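Local coordinates for uncharacterized protein (Streptococcus mutans, PDB 3L7Y), which is probably a magnesium-dependent phosphatase of the haloacid dehalogenase-like family, although its substrate has not been established, at residues Asp45-Asn50 against Ser290-Val295; Ser266-Asn271 against Asn275-Ala280; Val39-Met44 against Ile257-Leu262. All blocks are in the same frame, centred on the assembly; numbering follows the deposited sequence.

Contact 1 (Asp45-Asn50 against Ser290-Val295); sequences DGTFLN and SGVLDV. With MG (magnesium ion), chain B.
Val292 overlaps both Thr47 and Phe48, putting one methyl on each. Its CG2 meets the methyl of Thr47 (Val292 CG2 to Thr47 CG2, 3.8 Å), and the two side chains approach at a slant. Its CG1 lies near the plane of the Phe48 ring, at the ring edge (Val292 CG1 to Phe48 CD1, 4.1 Å). The valine therefore covers an edge of the phenyl group, not a face. Val292 CG1 stands anti to the backbone N (chi1 168°), which leaves CG2 beside that N and turned to the threonine. Leu293 adds a second apolar touch on the same ring through one methyl (Leu293 CD2 to Phe48 CE1, 4.0 Å). Phe60 of helix 57-69 also meets the Phe48 ring, edge-to-face.

Polar groups are joined through a water. It donates to Thr47 O at 2.9 Å and accepts from Val292 N at 3.2 Å, so this water links the amide of Val292, in the first turn of helix 291-301, to the carbonyl of Thr47. Thr47 has two different ends: CG2 packs on the valine, while the polar end turns to Asp43, a magnesium ligand. At the start of segment 45-50 the backbone Asp45 O binds the magnesium ion directly at 2.3 Å, and Asp45 OD2 is held by Asn80. The DMDGT sequence here is the family's DxDxT motif, which follows the first strand of the Rossmann-like core in haloacid dehalogenase-like hydrolases; the C-terminal helix packs behind it.

Contact 2 (Ser266-Asn271 against Asn275-Ala280); sequences SYAMAN and NVKAAA
Ala268 and Ala280 each turn toward the opposite segment, and Lys277 reaches past them to the end of the strand. The Ala280 methyl points at the methyl of Ala268 and comes up against its side (Ala268 CB to Ala280 CB, 3.6 Å). Ala280 CB also lies over the strand backbone, with Ala268 N 3.3 Å away. Ala268 CB faces the helix as well, touching the backbone of the lysine (Ala268 CB to Lys277 CA, 3.7 Å). Such small side chains let strand and helix come close: their axes approach to 7.5 Å and run nearly antiparallel, at 160°.

This is the first half of a beta-alpha-beta unit, in which strand 265-268 is followed by helix 274-279 and then by the short edge strand 282-283. The two strands are parallel neighbours in the main sheet of the core domain, and the helix covers one side of them. On the other side of the strand Tyr267 turns away from the helix and meets the rings of Phe250 and Tyr282.

Lys277 sets off across the line of the helix, with CG anti to its own carbonyl carbon (chi1 -70°). From there the chain is fully extended. Lys277 CG passes Ala268 CB, and Lys277 CE comes 3.6 Å from Met269 O. The ammonium then donates to Ala270 O (Lys277 NZ to Ala270 O, 3.0 Å). The donor stands above the carbonyl plane, 37° out of it. Gln283 OE1 is a second acceptor for the same NZ, so the lysine ties the loop after the strand to the next strand. Ser266 packs beside Ala280 CA through OG, 3.8 Å away, while that hydroxyl oxygen accepts from Asn281 N.

Contact 3 (Val39-Met44 against Ile257-Leu262); sequences VIATDM and IEMLKL. With MG (magnesium ion), chain B.
Strand 39-42 is a central strand of the main sheet, with parallel neighbours on both sides, and the contact lies where helix 257-262 covers one face of it beside the magnesium site. Met259 alone carries the helix side. Its CG is anti to the backbone N (chi1 172°) and the chain stays extended to the sulfur, so the thioether reaches straight out to the strand. There SD rests against the methyl of Ala41 (Met259 SD to Ala41 CB, 4.2 Å). The chain then bends at chi3 (77°), which carries the terminal methyl along the strand toward the metal end (Met259 CE to Asp43 N, 4.2 Å). Both touches are loose, and the backbones stay far apart: Ala41 CA and Met259 CA are 8.8 Å from each other. Ala249 and Ala77, on the strands to either side of strand 39-42, also touch Met259.

At the end of the strand the chain enters the DxDxT motif of the haloacid dehalogenase-like hydrolases, with Asp43 as its first aspartate. Asp43 OD2 binds the magnesium ion at 2.4 Å. The other oxygen does not coordinate it: Asp43 OD1 lies 3.7 Å from the metal. It forms a salt bridge with Lys229, and a metal-bound water donates a weak hydrogen bond to it. Thr47 OG1 hydrogen-bonds to OD2, so both carboxylate oxygens are held and the group's rotation is restrained. Thr42, which turns away from the helix, ties down the backbone here: its OG1 donates to Asp43 O at 2.7 Å, in the carbonyl plane and on a lone pair.

Contacts 1 and 3 share the magnesium ion: contact 3 supplies Asp43 OD2, contact 1 supplies Asp45 O, and Asp252 completes the protein ligands. They are also continuous in the chain, and Leu49 N lies 2.8 Å from Met44 O in a probable hydrogen bond. Contact 2 stands further from the metal, with the nearest atom of the Met269 side chain about 8 Å from the magnesium ion. It still reaches contact 1 through Asn271 ND2, 2.9 Å from Gly46 O, and through Met269 SD, 3.6 Å from Thr47 CG2. Contacts 2 and 3 pack through Leu260, whose CD2 is 3.7 Å from Val276 CG1. Their centres lie 10 Å apart, and each is 13 Å from that of contact 1.

Contact 1 (Asp45-Asn50 against Ser290-Val295)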
loop_
_atom_site.group_PDB
_atom_site.type_symbol
_atom_site.label_atom_id
_atom_site.label_comp_id
_atom_site.label_asym_id
_atom_site.label_seq_id
_atom_site.Cartn_x
_atom_site.Cartn_y
_atom_site.Cartn_z
ATOM N N ASP A 45 -0.522 2.047 7.485
ATOM C CA ASP A 45 -1.752 2.617 8.024
ATOM C C ASP A 45 -2.690 1.525 8.539
ATOM O O ASP A 45 -3.056 0.642 7.783
ATOM C CB ASP A 45 -2.478 3.423 6.940
ATOM C CG ASP A 45 -1.631 4.578 6.400
ATOM O OD1 ASP A 45 -1.052 5.338 7.206
ATOM O OD2 ASP A 45 -1.533 4.717 5.166
ATOM N N GLY A 46 -3.073 1.596 9.813
ATOM C CA GLY A 46 -4.025 0.655 10.393
ATOM C C GLY A 46 -3.394 -0.632 10.893
ATOM O O GLY A 46 -4.079 -1.493 11.438
ATOM N N THR A 47 -2.082 -0.753 10.705
ATOM C CA THR A 47 -1.348 -1.969 11.007
ATOM C C THR A 47 -0.081 -1.637 11.807
ATOM O O THR A 47 -0.120 -1.641 13.037
ATOM C CB THR A 47 -0.997 -2.751 9.720
ATOM O OG1 THR A 47 -2.199 -3.034 8.988
ATOM C CG2 THR A 47 -0.302 -4.075 10.066
ATOM N N PHE A 48 1.027 -1.346 11.126
ATOM C CA PHE A 48 2.256 -0.921 11.810
ATOM C C PHE A 48 1.983 0.388 12.541
ATOM O O PHE A 48 2.401 0.569 13.684
ATOM C CB PHE A 48 3.408 -0.751 10.809
ATOM C CG PHE A 48 4.760 -0.453 11.442
ATOM C CD1 PHE A 48 5.563 -1.479 11.929
ATOM C CD2 PHE A 48 5.249 0.848 11.489
ATOM C CE1 PHE A 48 6.825 -1.208 12.490
ATOM C CE2 PHE A 48 6.509 1.135 12.036
ATOM C CZ PHE A 48 7.298 0.096 12.550
ATOM N N LEU A 49 1.271 1.297 11.878
ATOM C CA LEU A 49 0.967 2.603 12.461
ATOM C C LEU A 49 -0.260 2.541 13.356
ATOM O O LEU A 49 -1.240 1.848 13.047
ATOM C CB LEU A 49 0.763 3.648 11.364
ATOM C CG LEU A 49 1.979 3.878 10.462
ATOM C CD1 LEU A 49 1.658 4.888 9.361
ATOM C CD2 LEU A 49 3.191 4.324 11.312
ATOM N N ASN A 50 -0.203 3.270 14.463
ATOM C CA ASN A 50 -1.319 3.339 15.391
ATOM C C ASN A 50 -2.335 4.336 14.856
ATOM O O ASN A 50 -2.133 4.892 13.791
ATOM C CB ASN A 50 -0.843 3.702 16.811
ATOM C CG ASN A 50 -0.239 5.104 16.902
ATOM O OD1 ASN A 50 -0.583 5.992 16.129
ATOM N ND2 ASN A 50 0.644 5.309 17.873
ATOM N N SER A 290 0.332 -1.906 19.552
ATOM C CA SER A 290 1.606 -2.367 19.009
ATOM C C SER A 290 1.539 -3.831 18.577
ATOM O O SER A 290 2.453 -4.618 18.850
ATOM C CB SER A 290 2.724 -2.171 20.035
ATOM O OG SER A 290 3.110 -0.809 20.088
ATOM N N GLY A 291 0.457 -4.185 17.887
ATOM C CA GLY A 291 0.204 -5.569 17.530
ATOM C C GLY A 291 1.313 -6.199 16.710
ATOM O O GLY A 291 1.610 -7.387 16.854
ATOM N N VAL A 292 1.919 -5.409 15.834
ATOM C CA VAL A 292 2.990 -5.908 14.980
ATOM C C VAL A 292 4.279 -6.184 15.757
ATOM O O VAL A 292 4.876 -7.243 15.609
ATOM C CB VAL A 292 3.304 -4.919 13.824
ATOM C CG1 VAL A 292 4.586 -5.311 13.138
ATOM C CG2 VAL A 292 2.154 -4.874 12.813
ATOM N N LEU A 293 4.727 -5.218 16.555
ATOM C CA LEU A 293 5.992 -5.370 17.273
ATOM C C LEU A 293 5.840 -6.459 18.322
ATOM O O LEU A 293 6.785 -7.183 18.639
ATOM C CB LEU A 293 6.419 -4.056 17.926
ATOM C CG LEU A 293 6.607 -2.881 16.954
ATOM C CD1 LEU A 293 7.092 -1.671 17.710
ATOM C CD2 LEU A 293 7.583 -3.219 15.823
ATOM N N ASP A 294 4.631 -6.576 18.851
ATOM C CA ASP A 294 4.350 -7.579 19.878
ATOM C C ASP A 294 4.608 -8.972 19.322
ATOM O O ASP A 294 5.287 -9.791 19.952
ATOM C CB ASP A 294 2.912 -7.446 20.367
ATOM C CG ASP A 294 2.488 -8.599 21.251
ATOM O OD1 ASP A 294 1.424 -9.192 20.966
ATOM O OD2 ASP A 294 3.222 -8.920 22.216
ATOM N N VAL A 295 4.065 -9.240 18.145
ATOM C CA VAL A 295 4.241 -10.530 17.489
ATOM C C VAL A 295 5.706 -10.750 17.150
ATOM O O VAL A 295 6.221 -11.842 17.328
ATOM C CB VAL A 295 3.385 -10.635 16.210
ATOM C CG1 VAL A 295 3.781 -11.859 15.382
ATOM C CG2 VAL A 295 1.909 -10.675 16.573
HETATM MG MG MG B . -4.152 -0.431 6.020
HETATM O O HOH W 1 0.829 -2.384 15.629
HETATM O O HOH W 2 -5.931 0.375 4.472
HETATM O O HOH W 3 -4.122 -1.876 4.028
HETATM O O HOH W 4 -2.908 1.229 4.503
HETATM O O HOH W 5 -6.186 0.535 7.054
#

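Contact 2 (Ser266-Asn271 against Asn275-Ala280)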
loop_
_atom_site.group_PDB
_atom_site.type_symbol
_atom_site.label_atom_id
_atom_site.label_comp_id
_atom_site.label_asym_id
_atom_site.label_seq_id
_atom_site.Cartn_x
_atom_site.Cartn_y
_atom_site.Cartn_z
ATOM N N SER A 266 0.770 -15.352 8.403
ATOM C CA SER A 266 -0.053 -14.203 8.052
ATOM C C SER A 266 -0.891 -13.757 9.241
ATOM O O SER A 266 -1.631 -14.565 9.854
ATOM C CB SER A 266 -0.953 -14.557 6.873
ATOM O OG SER A 266 -1.495 -15.853 7.048
ATOM N N TYR A 267 -0.761 -12.471 9.563
ATOM C CA TYR A 267 -1.403 -11.882 10.734
ATOM C C TYR A 267 -2.388 -10.790 10.327
ATOM O O TYR A 267 -1.979 -9.798 9.734
ATOM C CB TYR A 267 -0.346 -11.283 11.683
ATOM C CG TYR A 267 0.463 -12.318 12.430
ATOM C CD1 TYR A 267 0.076 -12.748 13.699
ATOM C CD2 TYR A 267 1.580 -12.896 11.854
ATOM C CE1 TYR A 267 0.813 -13.723 14.387
ATOM C CE2 TYR A 267 2.319 -13.862 12.524
ATOM C CZ TYR A 267 1.929 -14.273 13.787
ATOM O OH TYR A 267 2.666 -15.230 14.445
ATOM N N ALA A 268 -3.673 -10.974 10.641
ATOM C CA ALA A 268 -4.629 -9.873 10.572
ATOM C C ALA A 268 -4.648 -9.144 11.904
ATOM O O ALA A 268 -4.680 -9.775 12.957
ATOM C CB ALA A 268 -6.031 -10.385 10.237
ATOM N N MET A 269 -4.633 -7.816 11.862
ATOM C CA MET A 269 -4.720 -7.024 13.079
ATOM C C MET A 269 -6.084 -7.236 13.731
ATOM O O MET A 269 -7.078 -7.468 13.040
ATOM C CB MET A 269 -4.493 -5.539 12.772
ATOM C CG MET A 269 -3.210 -5.252 11.998
ATOM S SD MET A 269 -1.745 -5.873 12.861
ATOM C CE MET A 269 -1.743 -4.852 14.343
ATOM N N ALA A 270 -6.129 -7.175 15.060
ATOM C CA ALA A 270 -7.400 -7.289 15.781
ATOM C C ALA A 270 -8.451 -6.313 15.245
ATOM O O ALA A 270 -9.650 -6.594 15.326
ATOM C CB ALA A 270 -7.202 -7.076 17.281
ATOM N N ASN A 271 -7.998 -5.173 14.719
ATOM C CA ASN A 271 -8.908 -4.141 14.190
ATOM C C ASN A 271 -9.339 -4.327 12.738
ATOM O O ASN A 271 -10.141 -3.558 12.228
ATOM C CB ASN A 271 -8.313 -2.733 14.363
ATOM C CG ASN A 271 -6.885 -2.641 13.881
ATOM O OD1 ASN A 271 -5.973 -3.139 14.540
ATOM N ND2 ASN A 271 -6.678 -2.010 12.721
ATOM N N ASN A 275 -13.471 -9.913 6.547
ATOM C CA ASN A 275 -12.943 -10.485 5.311
ATOM C C ASN A 275 -11.416 -10.540 5.271
ATOM O O ASN A 275 -10.837 -11.448 4.670
ATOM C CB ASN A 275 -13.488 -9.743 4.081
ATOM C CG ASN A 275 -13.160 -8.257 4.096
ATOM O OD1 ASN A 275 -12.493 -7.751 3.197
ATOM N ND2 ASN A 275 -13.634 -7.556 5.116
ATOM N N VAL A 276 -10.762 -9.564 5.903
ATOM C CA VAL A 276 -9.301 -9.549 5.966
ATOM C C VAL A 276 -8.821 -10.573 7.006
ATOM O O VAL A 276 -7.802 -11.229 6.833
ATOM C CB VAL A 276 -8.759 -8.141 6.302
ATOM C CG1 VAL A 276 -7.247 -8.175 6.473
ATOM C CG2 VAL A 276 -9.148 -7.122 5.196
ATOM N N LYS A 277 -9.560 -10.704 8.094
ATOM C CA LYS A 277 -9.271 -11.774 9.039
ATOM C C LYS A 277 -9.412 -13.139 8.370
ATOM O O LYS A 277 -8.637 -14.052 8.643
ATOM C CB LYS A 277 -10.165 -11.654 10.272
ATOM C CG LYS A 277 -9.801 -10.454 11.149
ATOM C CD LYS A 277 -10.666 -10.363 12.384
ATOM C CE LYS A 277 -10.199 -9.228 13.250
ATOM N NZ LYS A 277 -10.889 -9.232 14.557
ATOM N N ALA A 278 -10.389 -13.277 7.481
ATOM C CA ALA A 278 -10.583 -14.548 6.788
ATOM C C ALA A 278 -9.357 -14.976 5.994
ATOM O O ALA A 278 -9.136 -16.172 5.805
ATOM C CB ALA A 278 -11.820 -14.493 5.869
ATOM N N ALA A 279 -8.567 -13.998 5.534
ATOM C CA ALA A 279 -7.387 -14.264 4.718
ATOM C C ALA A 279 -6.144 -14.593 5.550
ATOM O O ALA A 279 -5.134 -15.037 5.005
ATOM C CB ALA A 279 -7.096 -13.068 3.791
ATOM N N ALA A 280 -6.207 -14.352 6.856
ATOM C CA ALA A 280 -5.049 -14.584 7.736
ATOM C C ALA A 280 -5.132 -15.902 8.500
ATOM O O ALA A 280 -6.211 -16.392 8.778
ATOM C CB ALA A 280 -4.885 -13.433 8.734
#

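Contact 3 (Val39-Met44 against Ile257-Leu262)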
loop_
_atom_site.group_PDB
_atom_site.type_symbol
_atom_site.label_atom_id
_atom_site.label_comp_id
_atom_site.label_asym_id
_atom_site.label_seq_id
_atom_site.Cartn_x
_atom_site.Cartn_y
_atom_site.Cartn_z
ATOM N N VAL A 39 11.650 -13.252 6.106
ATOM C CA VAL A 39 11.200 -11.917 5.737
ATOM C C VAL A 39 9.933 -11.574 6.496
ATOM O O VAL A 39 9.063 -12.430 6.698
ATOM C CB VAL A 39 11.109 -11.697 4.187
ATOM C CG1 VAL A 39 11.256 -13.002 3.425
ATOM C CG2 VAL A 39 9.859 -10.907 3.793
ATOM N N ILE A 40 9.885 -10.341 6.991
ATOM C CA ILE A 40 8.742 -9.832 7.727
ATOM C C ILE A 40 8.220 -8.629 6.950
ATOM O O ILE A 40 8.961 -7.681 6.692
ATOM C CB ILE A 40 9.143 -9.372 9.131
ATOM C CG1 ILE A 40 9.724 -10.535 9.950
ATOM C CG2 ILE A 40 7.947 -8.731 9.862
ATOM C CD1 ILE A 40 10.158 -10.128 11.338
ATOM N N ALA A 41 6.948 -8.668 6.580
ATOM C CA ALA A 41 6.359 -7.621 5.753
ATOM C C ALA A 41 5.173 -7.040 6.469
ATOM O O ALA A 41 4.328 -7.770 6.961
ATOM C CB ALA A 41 5.923 -8.200 4.395
ATOM N N THR A 42 5.094 -5.724 6.541
ATOM C CA THR A 42 3.947 -5.135 7.204
ATOM C C THR A 42 3.285 -4.005 6.442
ATOM O O THR A 42 3.944 -3.119 5.878
ATOM C CB THR A 42 4.309 -4.605 8.587
ATOM O OG1 THR A 42 3.115 -4.197 9.262
ATOM C CG2 THR A 42 5.243 -3.411 8.463
ATOM N N ASP A 43 1.962 -4.026 6.456
ATOM C CA ASP A 43 1.198 -2.861 6.058
ATOM C C ASP A 43 1.504 -1.715 7.037
ATOM O O ASP A 43 1.996 -1.965 8.145
ATOM C CB ASP A 43 -0.279 -3.202 6.081
ATOM C CG ASP A 43 -1.136 -2.039 5.704
ATOM O OD1 ASP A 43 -0.686 -1.225 4.865
ATOM O OD2 ASP A 43 -2.242 -1.932 6.261
ATOM N N MET A 44 1.220 -0.471 6.637
ATOM C CA MET A 44 1.502 0.696 7.482
ATOM C C MET A 44 0.277 1.263 8.208
ATOM O O MET A 44 0.064 0.996 9.397
ATOM C CB MET A 44 2.197 1.792 6.664
ATOM C CG MET A 44 3.637 1.463 6.340
ATOM S SD MET A 44 4.637 1.437 7.836
ATOM C CE MET A 44 4.729 3.195 8.189
ATOM N N ILE A 257 -4.971 -8.484 1.175
ATOM C CA ILE A 257 -5.459 -9.868 1.138
ATOM C C ILE A 257 -4.569 -10.832 0.347
ATOM O O ILE A 257 -4.356 -11.967 0.786
ATOM C CB ILE A 257 -6.929 -9.967 0.676
ATOM C CG1 ILE A 257 -7.881 -9.456 1.755
ATOM C CG2 ILE A 257 -7.310 -11.409 0.366
ATOM C CD1 ILE A 257 -9.336 -9.283 1.241
ATOM N N GLU A 258 -4.056 -10.418 -0.813
ATOM C CA GLU A 258 -3.153 -11.311 -1.556
ATOM C C GLU A 258 -1.868 -11.563 -0.748
ATOM O O GLU A 258 -1.298 -12.660 -0.762
ATOM C CB GLU A 258 -2.809 -10.746 -2.944
ATOM C CG GLU A 258 -4.032 -10.479 -3.844
ATOM C CD GLU A 258 -4.675 -9.117 -3.608
ATOM O OE1 GLU A 258 -4.232 -8.383 -2.698
ATOM O OE2 GLU A 258 -5.631 -8.773 -4.339
ATOM N N MET A 259 -1.403 -10.539 -0.047
ATOM C CA MET A 259 -0.187 -10.691 0.752
ATOM C C MET A 259 -0.401 -11.664 1.899
ATOM O O MET A 259 0.453 -12.499 2.180
ATOM C CB MET A 259 0.260 -9.343 1.321
ATOM C CG MET A 259 1.423 -9.437 2.323
ATOM S SD MET A 259 2.079 -7.800 2.752
ATOM C CE MET A 259 0.824 -7.198 3.884
ATOM N N LEU A 260 -1.534 -11.516 2.580
ATOM C CA LEU A 260 -1.888 -12.373 3.695
ATOM C C LEU A 260 -2.063 -13.831 3.257
ATOM O O LEU A 260 -1.535 -14.751 3.896
ATOM C CB LEU A 260 -3.165 -11.854 4.361
ATOM C CG LEU A 260 -3.095 -11.067 5.678
ATOM C CD1 LEU A 260 -1.669 -10.697 6.098
ATOM C CD2 LEU A 260 -4.035 -9.849 5.647
ATOM N N LYS A 261 -2.797 -14.045 2.168
ATOM C CA LYS A 261 -2.973 -15.400 1.660
ATOM C C LYS A 261 -1.630 -16.020 1.290
ATOM O O LYS A 261 -1.429 -17.226 1.433
ATOM C CB LYS A 261 -3.923 -15.407 0.466
ATOM C CG LYS A 261 -5.374 -15.142 0.859
ATOM C CD LYS A 261 -6.296 -15.054 -0.355
ATOM N N LEU A 262 -0.697 -15.185 0.841
ATOM C CA LEU A 262 0.605 -15.669 0.414
ATOM C C LEU A 262 1.458 -16.150 1.573
ATOM O O LEU A 262 2.108 -17.198 1.493
ATOM C CB LEU A 262 1.368 -14.573 -0.333
ATOM C CG LEU A 262 2.832 -14.922 -0.607
ATOM C CD1 LEU A 262 2.946 -15.930 -1.749
ATOM C CD2 LEU A 262 3.641 -13.655 -0.918
HETATM MG MG MG B . -4.152 -0.431 6.020
HETATM O O HOH W 4 -2.908 1.229 4.503
HETATM O O HOH W 2 -5.931 0.375 4.472
HETATM O O HOH W 3 -4.122 -1.876 4.028
HETATM O O HOH W 5 -6.186 0.535 7.054
#